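HMG-CoA Lyase (Bacillus subtilis subsp. subtilis, PDB 1YDO) belongs to the HMGL-like family of TIM-barrel proteins, in which a parallel eight-stranded barrel is surrounded by helices. Local coordinates at residues V7-V12 against A250-I255. Sequence-based numbering, arbitrary orientation.
Sequences VTIKEV and AATEDI
T252, in the first turn of helix 252-261, meets both I9 and E11 of strand 8-11, the first strand of the TIM barrel. The contact illustrates how a barrel strand and the helix outside it are joined: I9 faces the helix, while E11 reaches it only with the end of its chain, one supplying an apolar group and the other a carboxylate, and a single threonine answers both. The methyl CG2 of T252 packs on I9 at CD1, 3.5 Å away, the two side chains meeting aslant. I9 reaches it because chi1 of 71° sets CG1 between the backbone N and carbonyl carbon, while its other branch, CG2, turns to I255, one helical turn on, and lies 4.3 Å from I255 CG2. L216 and M219 of helix 215-225 continue this apolar layer around I255. E11 extends from the strand and then bends at chi2 (64°), bringing its carboxylate to T252; the two side chains cross at about a right angle. Its OE1 accepts hydrogen bonds from the backbone N of G13 and A234. T252 OG1 donates to the syn side of E11 OE2 at 2.6 Å, 23° out of the carboxylate plane.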
loop_
_atom_site.group_PDB
_atom_site.type_symbol
_atom_site.label_atom_id
_atom_site.label_comp_id
_atom_site.label_asym_id
_atom_site.label_seq_id
_atom_site.Cartn_x
_atom_site.Cartn_y
_atom_site.Cartn_z
ATOM N N VAL A 7 -2.544 -12.239 -15.084
ATOM C CA VAL A 7 -3.125 -10.912 -15.086
ATOM C C VAL A 7 -2.277 -9.952 -15.870
ATOM O O VAL A 7 -1.099 -9.799 -15.584
ATOM C CB VAL A 7 -3.274 -10.383 -13.673
ATOM C CG1 VAL A 7 -3.478 -8.883 -13.705
ATOM C CG2 VAL A 7 -4.460 -11.054 -13.005
ATOM N N THR A 8 -2.889 -9.299 -16.852
ATOM C CA THR A 8 -2.184 -8.341 -17.687
ATOM C C THR A 8 -2.167 -6.935 -17.097
ATOM O O THR A 8 -3.211 -6.343 -16.839
ATOM C CB THR A 8 -2.797 -8.290 -19.089
ATOM O OG1 THR A 8 -4.162 -8.709 -19.022
ATOM C CG2 THR A 8 -2.038 -9.215 -20.031
ATOM N N ILE A 9 -0.958 -6.412 -16.887
ATOM C CA ILE A 9 -0.777 -5.076 -16.345
ATOM C C ILE A 9 -0.303 -4.127 -17.441
ATOM O O ILE A 9 0.602 -4.452 -18.209
ATOM C CB ILE A 9 0.274 -5.033 -15.226
ATOM C CG1 ILE A 9 1.644 -5.239 -15.814
ATOM C CG2 ILE A 9 0.003 -6.097 -14.174
ATOM C CD1 ILE A 9 2.704 -4.666 -14.956
ATOM N N LYS A 10 -0.898 -2.938 -17.491
ATOM C CA LYS A 10 -0.544 -1.943 -18.497
ATOM C C LYS A 10 0.239 -0.756 -17.930
ATOM O O LYS A 10 -0.186 -0.121 -16.976
ATOM C CB LYS A 10 -1.823 -1.469 -19.187
ATOM C CG LYS A 10 -2.621 -2.633 -19.766
ATOM C CD LYS A 10 -3.667 -2.180 -20.768
ATOM C CE LYS A 10 -4.291 -3.371 -21.470
ATOM N NZ LYS A 10 -5.307 -2.929 -22.461
ATOM N N GLU A 11 1.388 -0.470 -18.529
ATOM C CA GLU A 11 2.228 0.638 -18.099
ATOM C C GLU A 11 1.736 1.959 -18.687
ATOM O O GLU A 11 1.508 2.047 -19.891
ATOM C CB GLU A 11 3.669 0.404 -18.555
ATOM C CG GLU A 11 4.597 1.554 -18.230
ATOM C CD GLU A 11 4.747 1.776 -16.731
ATOM O OE1 GLU A 11 4.899 2.946 -16.320
ATOM O OE2 GLU A 11 4.726 0.786 -15.964
ATOM N N VAL A 12 1.562 2.979 -17.846
ATOM C CA VAL A 12 1.124 4.296 -18.327
ATOM C C VAL A 12 2.034 5.392 -17.788
ATOM O O VAL A 12 1.672 6.570 -17.798
ATOM C CB VAL A 12 -0.335 4.639 -17.913
ATOM C CG1 VAL A 12 -1.294 3.677 -18.565
ATOM C CG2 VAL A 12 -0.484 4.608 -16.399
ATOM N N ALA A 250 -0.467 3.556 -8.652
ATOM C CA ALA A 250 0.294 2.509 -7.998
ATOM C C ALA A 250 1.560 2.209 -8.778
ATOM O O ALA A 250 1.551 2.178 -9.999
ATOM C CB ALA A 250 -0.558 1.254 -7.880
ATOM N N ALA A 251 2.644 1.976 -8.052
ATOM C CA ALA A 251 3.925 1.668 -8.658
ATOM C C ALA A 251 3.862 0.328 -9.374
ATOM O O ALA A 251 3.635 -0.701 -8.748
ATOM C CB ALA A 251 4.988 1.631 -7.593
ATOM N N THR A 252 4.071 0.341 -10.682
ATOM C CA THR A 252 4.037 -0.883 -11.470
ATOM C C THR A 252 4.801 -2.028 -10.831
ATOM O O THR A 252 4.291 -3.131 -10.760
ATOM C CB THR A 252 4.619 -0.664 -12.868
ATOM O OG1 THR A 252 3.871 0.355 -13.541
ATOM C CG2 THR A 252 4.557 -1.950 -13.672
ATOM N N GLU A 253 6.027 -1.783 -10.388
ATOM C CA GLU A 253 6.806 -2.847 -9.789
ATOM C C GLU A 253 6.145 -3.383 -8.532
ATOM O O GLU A 253 6.184 -4.583 -8.276
ATOM C CB GLU A 253 8.228 -2.382 -9.488
ATOM C CG GLU A 253 8.320 -1.107 -8.675
ATOM C CD GLU A 253 8.133 0.139 -9.509
ATOM O OE1 GLU A 253 8.722 1.189 -9.162
ATOM O OE2 GLU A 253 7.404 0.075 -10.517
ATOM N N ASP A 254 5.525 -2.516 -7.743
ATOM C CA ASP A 254 4.854 -2.979 -6.530
ATOM C C ASP A 254 3.709 -3.906 -6.910
ATOM O O ASP A 254 3.426 -4.885 -6.226
ATOM C CB ASP A 254 4.308 -1.785 -5.750
ATOM C CG ASP A 254 5.400 -0.931 -5.159
ATOM O OD1 ASP A 254 5.125 0.241 -4.816
ATOM O OD2 ASP A 254 6.539 -1.439 -5.030
ATOM N N ILE A 255 3.053 -3.570 -8.008
ATOM C CA ILE A 255 1.945 -4.355 -8.492
ATOM C C ILE A 255 2.457 -5.681 -9.011
ATOM O O ILE A 255 1.900 -6.727 -8.705
ATOM C CB ILE A 255 1.210 -3.636 -9.614
ATOM C CG1 ILE A 255 0.598 -2.361 -9.067
ATOM C CG2 ILE A 255 0.169 -4.541 -10.211
ATOM C CD1 ILE A 255 -0.165 -1.600 -10.082
#